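Side-chain contacts in 4-hydroxy-tetrahydrodipicolinate synthase (PDB 6T3T), which probably catalyses the condensation of pyruvate with aspartate beta-semialdehyde to 4-hydroxy-tetrahydrodipicolinate, a step in lysine biosynthesis by the diaminopimelate pathway: residues 9-14 against 207-212; 5-10 against 72-77; 191-196 against 228-233; 213-218 against 239-244. All blocks are in the same frame, centred on the assembly; numbering follows the deposited sequence.

Interaction 1. Residues 9-14 against 207-212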
loop_
_atom_site.group_PDB
_atom_site.type_symbol
_atom_site.label_atom_id
_atom_site.label_comp_id
_atom_site.label_asym_id
_atom_site.label_seq_id
_atom_site.Cartn_x
_atom_site.Cartn_y
_atom_site.Cartn_z
ATOM N N ALA A 9 8.558 14.360 -23.067
ATOM C CA ALA A 9 8.653 12.934 -23.383
ATOM C C ALA A 9 7.698 12.681 -24.546
ATOM O O ALA A 9 6.480 12.634 -24.365
ATOM C CB ALA A 9 8.311 12.069 -22.169
ATOM N N ILE A 10 8.242 12.599 -25.761
ATOM C CA ILE A 10 7.412 12.536 -26.954
ATOM C C ILE A 10 6.897 11.125 -27.170
ATOM O O ILE A 10 7.587 10.133 -26.879
ATOM C CB ILE A 10 8.194 13.016 -28.192
ATOM C CG1 ILE A 10 9.510 12.227 -28.332
ATOM C CG2 ILE A 10 8.444 14.478 -28.107
ATOM C CD1 ILE A 10 9.993 12.220 -29.747
ATOM N N ILE A 11 5.677 11.040 -27.716
ATOM C CA ILE A 11 5.190 9.773 -28.285
ATOM C C ILE A 11 6.119 9.330 -29.428
ATOM O O ILE A 11 6.833 10.133 -30.028
ATOM C CB ILE A 11 3.749 9.934 -28.795
ATOM C CG1 ILE A 11 3.677 11.056 -29.834
ATOM C CG2 ILE A 11 2.774 10.283 -27.662
ATOM C CD1 ILE A 11 2.521 10.909 -30.826
ATOM N N SER A 12 6.071 8.040 -29.758
ATOM C CA SER A 12 6.691 7.544 -30.978
ATOM C C SER A 12 5.551 7.429 -31.977
ATOM O O SER A 12 4.715 6.521 -31.848
ATOM C CB SER A 12 7.376 6.185 -30.783
ATOM O OG SER A 12 8.506 6.288 -29.956
ATOM N N PRO A 13 5.423 8.341 -32.947
ATOM C CA PRO A 13 4.280 8.258 -33.864
ATOM C C PRO A 13 4.443 7.070 -34.799
ATOM O O PRO A 13 5.533 6.814 -35.311
ATOM C CB PRO A 13 4.305 9.601 -34.607
ATOM C CG PRO A 13 5.676 10.120 -34.450
ATOM C CD PRO A 13 6.181 9.592 -33.124
ATOM N N PHE A 14 3.376 6.279 -34.921
ATOM C CA PHE A 14 3.358 5.124 -35.801
ATOM C C PHE A 14 2.345 5.320 -36.914
ATOM O O PHE A 14 1.232 5.806 -36.676
ATOM C CB PHE A 14 2.982 3.852 -35.039
ATOM C CG PHE A 14 3.935 3.484 -33.960
ATOM C CD1 PHE A 14 5.300 3.597 -34.148
ATOM C CD2 PHE A 14 3.460 3.006 -32.742
ATOM C CE1 PHE A 14 6.172 3.220 -33.140
ATOM C CE2 PHE A 14 4.330 2.646 -31.737
ATOM C CZ PHE A 14 5.689 2.759 -31.936
ATOM N N ALA A 207 2.053 16.174 -20.759
ATOM C CA ALA A 207 1.034 17.103 -21.247
ATOM C C ALA A 207 1.586 18.047 -22.307
ATOM O O ALA A 207 0.837 18.482 -23.183
ATOM C CB ALA A 207 0.465 17.938 -20.098
ATOM N N SER A 208 2.889 18.363 -22.241
ATOM C CA SER A 208 3.504 19.293 -23.175
ATOM C C SER A 208 3.482 18.790 -24.614
ATOM O O SER A 208 3.730 19.592 -25.516
ATOM C CB SER A 208 4.943 19.582 -22.750
ATOM O OG SER A 208 5.724 18.395 -22.675
ATOM N N ASN A 209 3.207 17.495 -24.831
ATOM C CA ASN A 209 2.961 16.953 -26.166
ATOM C C ASN A 209 1.805 17.666 -26.838
ATOM O O ASN A 209 1.795 17.856 -28.066
ATOM C CB ASN A 209 2.620 15.468 -26.084
ATOM C CG ASN A 209 3.827 14.584 -26.056
ATOM O OD1 ASN A 209 4.517 14.414 -27.066
ATOM N ND2 ASN A 209 4.096 13.995 -24.886
ATOM N N LEU A 210 0.797 18.011 -26.046
ATOM C CA LEU A 210 -0.429 18.630 -26.500
ATOM C C LEU A 210 -0.391 20.135 -26.356
ATOM O O LEU A 210 -0.765 20.850 -27.292
ATOM C CB LEU A 210 -1.615 18.081 -25.705
ATOM C CG LEU A 210 -2.042 16.631 -25.945
ATOM C CD1 LEU A 210 -2.956 16.194 -24.801
ATOM C CD2 LEU A 210 -2.752 16.449 -27.327
ATOM N N PHE A 211 0.097 20.619 -25.211
ATOM C CA PHE A 211 0.074 22.040 -24.860
ATOM C C PHE A 211 1.472 22.458 -24.421
ATOM O O PHE A 211 1.706 22.755 -23.242
ATOM C CB PHE A 211 -0.971 22.320 -23.779
ATOM C CG PHE A 211 -2.366 21.952 -24.189
ATOM C CD1 PHE A 211 -3.074 22.755 -25.073
ATOM C CD2 PHE A 211 -2.963 20.787 -23.712
ATOM C CE1 PHE A 211 -4.372 22.421 -25.472
ATOM C CE2 PHE A 211 -4.264 20.420 -24.121
ATOM C CZ PHE A 211 -4.974 21.259 -25.001
ATOM N N PRO A 212 2.427 22.496 -25.361
ATOM C CA PRO A 212 3.813 22.856 -24.994
ATOM C C PRO A 212 3.959 24.247 -24.394
ATOM O O PRO A 212 4.620 24.407 -23.370
ATOM C CB PRO A 212 4.569 22.730 -26.337
ATOM C CG PRO A 212 3.527 22.884 -27.380
ATOM C CD PRO A 212 2.291 22.215 -26.803
#

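Interaction 2. Residues 5-10 against 72-77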
loop_
_atom_site.group_PDB
_atom_site.type_symbol
_atom_site.label_atom_id
_atom_site.label_comp_id
_atom_site.label_asym_id
_atom_site.label_seq_id
_atom_site.Cartn_x
_atom_site.Cartn_y
_atom_site.Cartn_z
ATOM N N GLY A 5 13.707 23.772 -16.735
ATOM C CA GLY A 5 12.666 24.042 -17.698
ATOM C C GLY A 5 11.835 22.824 -18.048
ATOM O O GLY A 5 11.670 21.915 -17.234
ATOM N N THR A 6 11.319 22.797 -19.272
ATOM C CA THR A 6 10.335 21.807 -19.699
ATOM C C THR A 6 10.892 20.971 -20.840
ATOM O O THR A 6 11.254 21.513 -21.895
ATOM C CB THR A 6 9.034 22.476 -20.129
ATOM O OG1 THR A 6 8.577 23.315 -19.070
ATOM C CG2 THR A 6 7.976 21.393 -20.457
ATOM N N TYR A 7 10.911 19.658 -20.628
ATOM C CA TYR A 7 11.346 18.656 -21.586
ATOM C C TYR A 7 10.168 17.748 -21.911
ATOM O O TYR A 7 9.482 17.265 -21.010
ATOM C CB TYR A 7 12.497 17.831 -20.982
ATOM C CG TYR A 7 13.798 18.609 -20.862
ATOM C CD1 TYR A 7 13.963 19.621 -19.917
ATOM C CD2 TYR A 7 14.856 18.338 -21.713
ATOM C CE1 TYR A 7 15.154 20.362 -19.854
ATOM C CE2 TYR A 7 16.042 19.057 -21.642
ATOM C CZ TYR A 7 16.183 20.055 -20.717
ATOM O OH TYR A 7 17.378 20.733 -20.665
ATOM N N THR A 8 9.924 17.497 -23.185
ATOM C CA THR A 8 8.747 16.743 -23.585
ATOM C C THR A 8 9.137 15.290 -23.833
ATOM O O THR A 8 9.980 15.019 -24.688
ATOM C CB THR A 8 8.133 17.388 -24.833
ATOM O OG1 THR A 8 7.796 18.748 -24.528
ATOM C CG2 THR A 8 6.878 16.617 -25.352
ATOM N N ALA A 9 8.558 14.360 -23.067
ATOM C CA ALA A 9 8.653 12.934 -23.383
ATOM C C ALA A 9 7.698 12.681 -24.546
ATOM O O ALA A 9 6.480 12.634 -24.365
ATOM C CB ALA A 9 8.311 12.069 -22.169
ATOM N N ILE A 10 8.242 12.599 -25.761
ATOM C CA ILE A 10 7.412 12.536 -26.954
ATOM C C ILE A 10 6.897 11.125 -27.170
ATOM O O ILE A 10 7.587 10.133 -26.879
ATOM C CB ILE A 10 8.194 13.016 -28.192
ATOM C CG1 ILE A 10 9.510 12.227 -28.332
ATOM C CG2 ILE A 10 8.444 14.478 -28.107
ATOM C CD1 ILE A 10 9.993 12.220 -29.747
ATOM N N LYS A 72 17.575 20.765 -26.627
ATOM C CA LYS A 72 18.329 19.626 -26.111
ATOM C C LYS A 72 17.593 18.314 -26.328
ATOM O O LYS A 72 16.364 18.261 -26.401
ATOM C CB LYS A 72 18.606 19.785 -24.623
ATOM C CG LYS A 72 19.211 21.107 -24.260
ATOM C CD LYS A 72 20.703 21.076 -24.496
ATOM C CE LYS A 72 21.343 22.401 -24.162
ATOM N NZ LYS A 72 22.777 22.410 -24.584
ATOM N N ILE A 73 18.361 17.237 -26.395
ATOM C CA ILE A 73 17.811 15.893 -26.458
ATOM C C ILE A 73 18.446 15.061 -25.353
ATOM O O ILE A 73 19.681 14.940 -25.292
ATOM C CB ILE A 73 18.053 15.222 -27.814
ATOM C CG1 ILE A 73 17.444 16.061 -28.938
ATOM C CG2 ILE A 73 17.467 13.822 -27.791
ATOM C CD1 ILE A 73 17.749 15.495 -30.311
ATOM N N PHE A 74 17.612 14.494 -24.479
ATOM C CA PHE A 74 18.046 13.473 -23.534
ATOM C C PHE A 74 17.312 12.196 -23.902
ATOM O O PHE A 74 16.106 12.069 -23.655
ATOM C CB PHE A 74 17.795 13.882 -22.080
ATOM C CG PHE A 74 18.817 14.840 -21.553
ATOM C CD1 PHE A 74 18.886 16.140 -22.039
ATOM C CD2 PHE A 74 19.748 14.430 -20.605
ATOM C CE1 PHE A 74 19.837 17.039 -21.554
ATOM C CE2 PHE A 74 20.721 15.324 -20.115
ATOM C CZ PHE A 74 20.768 16.630 -20.605
ATOM N N ALA A 75 18.038 11.267 -24.518
ATOM C CA ALA A 75 17.449 10.044 -25.033
ATOM C C ALA A 75 17.232 9.008 -23.930
ATOM O O ALA A 75 18.088 8.804 -23.070
ATOM C CB ALA A 75 18.352 9.470 -26.126
ATOM N N GLY A 76 16.094 8.330 -23.983
ATOM C CA GLY A 76 15.867 7.193 -23.118
ATOM C C GLY A 76 16.681 5.973 -23.516
ATOM O O GLY A 76 16.463 5.357 -24.568
ATOM N N THR A 77 17.634 5.605 -22.658
ATOM C CA THR A 77 18.527 4.481 -22.921
ATOM C C THR A 77 18.582 3.510 -21.741
ATOM O O THR A 77 19.555 2.768 -21.595
ATOM C CB THR A 77 19.938 4.962 -23.299
ATOM O OG1 THR A 77 20.532 5.697 -22.229
ATOM C CG2 THR A 77 19.904 5.846 -24.573
#

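Interaction 3. Residues 191-196 against 228-233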
loop_
_atom_site.group_PDB
_atom_site.type_symbol
_atom_site.label_atom_id
_atom_site.label_comp_id
_atom_site.label_asym_id
_atom_site.label_seq_id
_atom_site.Cartn_x
_atom_site.Cartn_y
_atom_site.Cartn_z
ATOM N N LEU A 191 2.010 16.949 -10.437
ATOM C CA LEU A 191 2.794 17.295 -9.260
ATOM C C LEU A 191 3.893 18.307 -9.556
ATOM O O LEU A 191 4.649 18.650 -8.643
ATOM C CB LEU A 191 3.409 16.024 -8.655
ATOM C CG LEU A 191 2.419 14.973 -8.149
ATOM C CD1 LEU A 191 3.157 13.742 -7.642
ATOM C CD2 LEU A 191 1.605 15.556 -7.046
ATOM N N THR A 192 4.006 18.781 -10.812
ATOM C CA THR A 192 5.079 19.703 -11.177
ATOM C C THR A 192 5.078 20.928 -10.269
ATOM O O THR A 192 6.104 21.259 -9.663
ATOM C CB THR A 192 4.953 20.127 -12.641
ATOM O OG1 THR A 192 5.251 19.025 -13.478
ATOM C CG2 THR A 192 5.879 21.283 -12.994
ATOM N N LEU A 193 3.921 21.592 -10.127
ATOM C CA LEU A 193 3.906 22.813 -9.321
ATOM C C LEU A 193 4.296 22.575 -7.868
ATOM O O LEU A 193 5.125 23.339 -7.345
ATOM C CB LEU A 193 2.543 23.506 -9.418
ATOM C CG LEU A 193 2.443 24.724 -8.495
ATOM C CD1 LEU A 193 3.372 25.820 -8.972
ATOM C CD2 LEU A 193 1.010 25.240 -8.461
ATOM N N PRO A 194 3.733 21.593 -7.148
ATOM C CA PRO A 194 4.216 21.364 -5.777
ATOM C C PRO A 194 5.674 20.906 -5.735
ATOM O O PRO A 194 6.378 21.211 -4.759
ATOM C CB PRO A 194 3.217 20.333 -5.199
ATOM C CG PRO A 194 2.457 19.769 -6.367
ATOM C CD PRO A 194 2.570 20.750 -7.502
ATOM N N PHE A 195 6.151 20.202 -6.767
ATOM C CA PHE A 195 7.561 19.820 -6.819
ATOM C C PHE A 195 8.449 21.058 -6.879
ATOM O O PHE A 195 9.438 21.153 -6.154
ATOM C CB PHE A 195 7.831 18.892 -8.008
ATOM C CG PHE A 195 7.629 17.396 -7.706
ATOM C CD1 PHE A 195 6.735 16.967 -6.761
ATOM C CD2 PHE A 195 8.368 16.437 -8.374
ATOM C CE1 PHE A 195 6.556 15.613 -6.506
ATOM C CE2 PHE A 195 8.194 15.069 -8.118
ATOM C CZ PHE A 195 7.300 14.665 -7.182
ATOM N N LEU A 196 8.098 22.016 -7.751
ATOM C CA LEU A 196 8.795 23.303 -7.855
ATOM C C LEU A 196 8.870 24.049 -6.516
ATOM O O LEU A 196 9.895 24.654 -6.182
ATOM C CB LEU A 196 8.054 24.182 -8.874
ATOM C CG LEU A 196 8.439 24.173 -10.355
ATOM C CD1 LEU A 196 8.802 22.777 -10.844
ATOM C CD2 LEU A 196 7.289 24.737 -11.154
ATOM N N PHE A 228 1.304 32.676 -7.977
ATOM C CA PHE A 228 -0.150 32.657 -8.133
ATOM C C PHE A 228 -0.597 32.534 -9.589
ATOM O O PHE A 228 -1.593 31.853 -9.868
ATOM C CB PHE A 228 -0.738 33.881 -7.433
ATOM C CG PHE A 228 -0.280 33.984 -6.005
ATOM C CD1 PHE A 228 -0.270 32.851 -5.207
ATOM C CD2 PHE A 228 0.229 35.168 -5.492
ATOM C CE1 PHE A 228 0.189 32.904 -3.904
ATOM C CE2 PHE A 228 0.692 35.228 -4.175
ATOM C CZ PHE A 228 0.669 34.086 -3.390
ATOM N N GLU A 229 0.111 33.168 -10.535
ATOM C CA GLU A 229 -0.140 32.861 -11.944
ATOM C C GLU A 229 0.208 31.413 -12.244
ATOM O O GLU A 229 -0.521 30.732 -12.967
ATOM C CB GLU A 229 0.678 33.789 -12.861
ATOM C CG GLU A 229 0.501 35.290 -12.544
ATOM C CD GLU A 229 1.367 36.197 -13.431
ATOM O OE1 GLU A 229 1.937 35.721 -14.433
ATOM O OE2 GLU A 229 1.497 37.391 -13.107
ATOM N N ALA A 230 1.319 30.907 -11.683
ATOM C CA ALA A 230 1.624 29.493 -11.872
ATOM C C ALA A 230 0.478 28.611 -11.348
ATOM O O ALA A 230 0.007 27.707 -12.051
ATOM C CB ALA A 230 2.966 29.136 -11.217
ATOM N N ARG A 231 -0.021 28.900 -10.142
ATOM C CA ARG A 231 -1.109 28.100 -9.573
ATOM C C ARG A 231 -2.360 28.152 -10.452
ATOM O O ARG A 231 -3.032 27.133 -10.661
ATOM C CB ARG A 231 -1.436 28.598 -8.162
ATOM C CG ARG A 231 -2.654 27.921 -7.541
ATOM C CD ARG A 231 -2.733 28.202 -6.047
ATOM N NE ARG A 231 -3.020 29.601 -5.725
ATOM C CZ ARG A 231 -2.724 30.165 -4.552
ATOM N NH1 ARG A 231 -2.119 29.455 -3.592
ATOM N NH2 ARG A 231 -3.036 31.437 -4.329
ATOM N N GLN A 232 -2.675 29.347 -10.962
ATOM C CA GLN A 232 -3.794 29.554 -11.872
ATOM C C GLN A 232 -3.677 28.659 -13.108
ATOM O O GLN A 232 -4.660 28.032 -13.528
ATOM C CB GLN A 232 -3.820 31.037 -12.252
ATOM C CG GLN A 232 -5.131 31.590 -12.743
ATOM C CD GLN A 232 -5.081 33.113 -12.950
ATOM O OE1 GLN A 232 -4.165 33.810 -12.486
ATOM N NE2 GLN A 232 -6.053 33.617 -13.659
ATOM N N LEU A 233 -2.476 28.603 -13.717
ATOM C CA LEU A 233 -2.271 27.747 -14.884
ATOM C C LEU A 233 -2.368 26.285 -14.507
ATOM O O LEU A 233 -2.973 25.492 -15.236
ATOM C CB LEU A 233 -0.913 27.991 -15.548
ATOM C CG LEU A 233 -0.762 28.830 -16.798
ATOM C CD1 LEU A 233 0.625 28.637 -17.425
ATOM C CD2 LEU A 233 -1.871 28.556 -17.786
#

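Interaction 4. Residues 213-218 against 239-244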
loop_
_atom_site.group_PDB
_atom_site.type_symbol
_atom_site.label_atom_id
_atom_site.label_comp_id
_atom_site.label_asym_id
_atom_site.label_seq_id
_atom_site.Cartn_x
_atom_site.Cartn_y
_atom_site.Cartn_z
ATOM N N ARG A 213 3.360 25.269 -24.991
ATOM C CA ARG A 213 3.526 26.609 -24.426
ATOM C C ARG A 213 2.923 26.762 -23.039
ATOM O O ARG A 213 3.599 27.330 -22.164
ATOM C CB ARG A 213 2.937 27.674 -25.347
ATOM C CG ARG A 213 3.920 28.487 -26.130
ATOM C CD ARG A 213 3.248 29.709 -26.746
ATOM N NE ARG A 213 4.138 30.845 -26.746
ATOM C CZ ARG A 213 4.819 31.228 -27.818
ATOM N NH1 ARG A 213 5.625 32.262 -27.753
ATOM N NH2 ARG A 213 4.685 30.569 -28.957
ATOM N N PRO A 214 1.671 26.347 -22.773
ATOM C CA PRO A 214 1.144 26.481 -21.401
ATOM C C PRO A 214 1.914 25.685 -20.348
ATOM O O PRO A 214 2.104 26.172 -19.227
ATOM C CB PRO A 214 -0.306 26.004 -21.558
ATOM C CG PRO A 214 -0.637 26.297 -22.978
ATOM C CD PRO A 214 0.621 25.878 -23.693
ATOM N N VAL A 215 2.311 24.448 -20.651
ATOM C CA VAL A 215 3.037 23.638 -19.672
ATOM C C VAL A 215 4.388 24.267 -19.359
ATOM O O VAL A 215 4.803 24.336 -18.197
ATOM C CB VAL A 215 3.201 22.191 -20.176
ATOM C CG1 VAL A 215 4.217 21.445 -19.342
ATOM C CG2 VAL A 215 1.861 21.464 -20.136
ATOM N N SER A 216 5.124 24.670 -20.401
ATOM C CA SER A 216 6.406 25.338 -20.190
ATOM C C SER A 216 6.234 26.697 -19.512
ATOM O O SER A 216 7.100 27.114 -18.730
ATOM C CB SER A 216 7.143 25.462 -21.528
ATOM O OG SER A 216 6.552 26.456 -22.341
ATOM N N ALA A 217 5.139 27.413 -19.800
ATOM C CA ALA A 217 4.886 28.665 -19.088
ATOM C C ALA A 217 4.644 28.403 -17.605
ATOM O O ALA A 217 5.091 29.176 -16.747
ATOM C CB ALA A 217 3.690 29.396 -19.689
ATOM N N LEU A 218 3.974 27.298 -17.285
ATOM C CA LEU A 218 3.737 26.964 -15.885
ATOM C C LEU A 218 5.048 26.929 -15.115
ATOM O O LEU A 218 5.163 27.511 -14.024
ATOM C CB LEU A 218 2.985 25.637 -15.782
ATOM C CG LEU A 218 2.336 25.239 -14.441
ATOM C CD1 LEU A 218 1.176 24.270 -14.638
ATOM C CD2 LEU A 218 3.351 24.584 -13.561
ATOM N N PRO A 239 -7.302 19.144 -14.613
ATOM C CA PRO A 239 -8.123 18.019 -15.093
ATOM C C PRO A 239 -7.533 17.317 -16.305
ATOM O O PRO A 239 -7.652 16.085 -16.418
ATOM C CB PRO A 239 -9.467 18.680 -15.405
ATOM C CG PRO A 239 -9.519 19.838 -14.403
ATOM C CD PRO A 239 -8.115 20.372 -14.466
ATOM N N LEU A 240 -6.867 18.050 -17.194
ATOM C CA LEU A 240 -6.131 17.381 -18.266
ATOM C C LEU A 240 -4.993 16.527 -17.701
ATOM O O LEU A 240 -4.825 15.370 -18.097
ATOM C CB LEU A 240 -5.600 18.401 -19.284
ATOM C CG LEU A 240 -4.827 17.693 -20.428
ATOM C CD1 LEU A 240 -5.755 16.974 -21.385
ATOM C CD2 LEU A 240 -3.929 18.658 -21.177
ATOM N N PHE A 241 -4.206 17.084 -16.760
ATOM C CA PHE A 241 -3.128 16.309 -16.140
ATOM C C PHE A 241 -3.639 14.988 -15.593
ATOM O O PHE A 241 -2.966 13.952 -15.707
ATOM C CB PHE A 241 -2.471 17.083 -15.006
ATOM C CG PHE A 241 -1.648 18.251 -15.446
ATOM C CD1 PHE A 241 -1.263 18.402 -16.784
ATOM C CD2 PHE A 241 -1.259 19.200 -14.520
ATOM C CE1 PHE A 241 -0.503 19.507 -17.190
ATOM C CE2 PHE A 241 -0.498 20.324 -14.911
ATOM C CZ PHE A 241 -0.109 20.469 -16.254
ATOM N N ARG A 242 -4.808 15.028 -14.940
ATOM C CA ARG A 242 -5.456 13.846 -14.383
ATOM C C ARG A 242 -5.868 12.858 -15.476
ATOM O O ARG A 242 -5.572 11.658 -15.399
ATOM C CB ARG A 242 -6.668 14.321 -13.569
ATOM C CG ARG A 242 -7.332 13.424 -12.565
ATOM C CD ARG A 242 -8.728 14.063 -12.268
ATOM N NE ARG A 242 -9.485 14.295 -13.519
ATOM C CZ ARG A 242 -10.347 15.295 -13.744
ATOM N NH1 ARG A 242 -10.943 15.390 -14.926
ATOM N NH2 ARG A 242 -10.613 16.202 -12.805
ATOM N N ASP A 243 -6.571 13.337 -16.498
ATOM C CA ASP A 243 -7.093 12.429 -17.508
ATOM C C ASP A 243 -6.028 11.921 -18.479
ATOM O O ASP A 243 -6.269 10.924 -19.165
ATOM C CB ASP A 243 -8.244 13.101 -18.252
ATOM C CG ASP A 243 -9.488 13.118 -17.420
ATOM O OD1 ASP A 243 -9.506 12.354 -16.432
ATOM O OD2 ASP A 243 -10.431 13.876 -17.715
ATOM N N LEU A 244 -4.849 12.536 -18.532
ATOM C CA LEU A 244 -3.765 11.922 -19.301
ATOM C C LEU A 244 -3.212 10.678 -18.628
ATOM O O LEU A 244 -2.347 10.014 -19.223
ATOM C CB LEU A 244 -2.640 12.924 -19.516
ATOM C CG LEU A 244 -3.004 13.997 -20.550
ATOM C CD1 LEU A 244 -1.845 14.965 -20.687
ATOM C CD2 LEU A 244 -3.351 13.356 -21.894
#

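Interaction 1. Residues 9-14 against 207-212
Asn209 reaches from the first helical turn after the last barrel strand to the backbone carbonyl of Ala9 in the first barrel strand. Its CB is directed at residues 9-14, and CG lies anti to the carbonyl carbon (chi1 -85°), which carries the amide up to that segment. CG stands 3.7 Å from Ala9 O. Of the two tip atoms, ND2 does the binding: it gives a hydrogen bond to Ala9 O at 2.8 Å, nearly straight at 165°. The acceptor lies close to the plane of the Asn209 amide, while the donor is tilted 34° from the plane of the Ala9 carbonyl. The other tip atom, OD1, rests 3.5 Å from Ile10 CA and 4.1 Å from Ile10 CG2, whose side chain crosses that of Asn209 at about a right angle. OD1 is buried and has no hydrogen-bond partner in the model, so the grip on this amide comes from its nitrogen, which also bonds Val206 O. Asparagine suits the place because one short amide supplies both N-H groups. A leucine here would probably leave the carbonyls of Ala9 and Val206 without their shared donor and set the turn free to shift against strand 5-9. The small Ala9 side chain lies beside a bound sulfate and near Thr45 and Val204, predicted to bind pyruvate. Backbone bonds tie Ala9 to Ser205 and Ile10 to Val40, while Ile11 and Leu210 both pack on helix 251-259, and Phe211 occupies the N-cap position of helix 212-223.

Interaction 2. Residues 5-10 against 72-77
Tyr7 and Phe74 share a first torsion, with CG set anti to the carbonyl carbon in each (chi1 -71° and -79°), and this brings their rings together from two different strands. Lys72 starts the same way but bends at its second torsion (chi2 -82°), which turns the rest of the chain away from the strand that faces it. These are residues of the closed parallel barrel of a TIM-barrel enzyme: strand 5-9 is the first in order and strand 72-76 the third, with strand 38-40 between them. The two strands are therefore not hydrogen-bonded to each other, and the closest pair of alpha carbons, Tyr7 CA and Lys72 CA, is 8.4 Å apart. Side chains have to bridge that distance in the barrel interior, and large aromatic residues suit the task. Alternation along the strand sorts the neighbours: Ile73 points away and packs on helix 53-67, while Phe74 faces inward and also touches Ile3. The Tyr7 and Phe74 side chains meet at a slant. Lys72, exposed at the start of its strand, runs alongside Tyr7 in the same direction, and its first methylenes pack against the Tyr7 side chain while the ammonium end leads away. Its CG lies 4.1 Å from Tyr7 OH. Tyr7 also approaches Val204, predicted to bind pyruvate, consistent with packing below the probable active site. Most of the contact runs through one ring atom, Tyr7 CE2, which is 4.0 Å from Lys72 CB and 4.1 Å from Phe74 CD1.

Interaction 3. Residues 191-196 against 228-233
Helices 192-197 and 227-243 come together where Leu193 CA and Arg231 CA stand 7.3 Å apart, near enough for one side chain to span the gap. Leu193 is that side chain. With CG anti to the backbone N (chi1 175°) it extends straight at the other helix, and its two methyl groups divide the work. CD1 meets the methyl group of Ala230, at 4.0 Å from CB. CD2 presses on the backbone itself, 3.7 Å from Arg231 CA, and lies alongside the first part of that side chain, 4.2 Å from Arg231 CB. Residue types follow from this: a branched leucine can touch two successive residues at once, and the small alanine lets the helices come close.

Arg231 contributes its base rather than its charge. Its chain runs extended through the first two torsions, then bends at the third (chi3 68°), and the guanidinium leaves the contact, its NH1 making a weak hydrogen bond to Leu196 O of a neighbouring subunit. Close by, Phe228 forms a T-shaped pair with Tyr222 of that second subunit, while Tyr222 of the same chain as Leu193 packs on it. The contact thus joins a short outer helix, following the seventh strand of the TIM barrel, to a helix added after the eighth barrel helix, at a subunit interface of the tetramer.

Interaction 4. Residues 213-218 against 239-244
The Phe241 ring points its far edge at Val215 and Leu218, entering between two side chains that lie one turn apart on the same face of helix 212-223. A chi1 of -70°, CG opposite the carbonyl carbon, sends the ring out toward that helix. Phe241 CE1 is 4.3 Å from Val215 CG2, and Phe241 CE2 is 4.3 Å from Leu218 CD1; both methyl groups sit near the ring plane. Val215 places CG1 opposite its own backbone N (chi1 167°), which turns CG2 to the ring. Leu218 is extended through both torsions and brings CD1 to the other ring corner. Helix 212-223 is the eighth of the TIM barrel, and its Val215 also rests on Thr6 of the first strand; helix 227-243 belongs to the C-terminal helical addition packed outside it. Phenylalanine suits the join: the alpha carbons of Val215 and Phe241 are 10.2 Å apart, and a long group must fill the distance.

Helix 227-243 is kinked at Pro239, which has no N-H for the turn before. Just beyond it, Arg242 folds back so that Pro239 CA lies 3.7 Å above one face of the guanidinium. Arg242 NH1 makes a salt bridge of 3.2 Å with Asp243 OD2 (N-H...O angle 159°). OD2 lies near the guanidinium plane, but the nitrogen meets it from above the carboxylate plane. Asp243 OD2 also bonds Thr285 of helix 276-295.

Overall arrangement
Interactions 1 and 2 start from the same stretch, strand 5-9 and the loop after it, and share Ala9 and Ile10; their centres are about 11 Å apart, one near the predicted pyruvate site, the other in the barrel interior. Interaction 4, about 12 Å from interaction 1 between centres, touches it through Ala207, which packs on Phe241 and Val215. Interaction 3, about 10 Å from interaction 4, shares helix 227-243 with it but lies about 21 Å from interactions 1 and 2. Along the chain, interaction 2 closes before 3 and 4 open, and 1 before 4; the segments of 3 alternate with those of 1 and 4. Together they lead from barrel core to subunit interface.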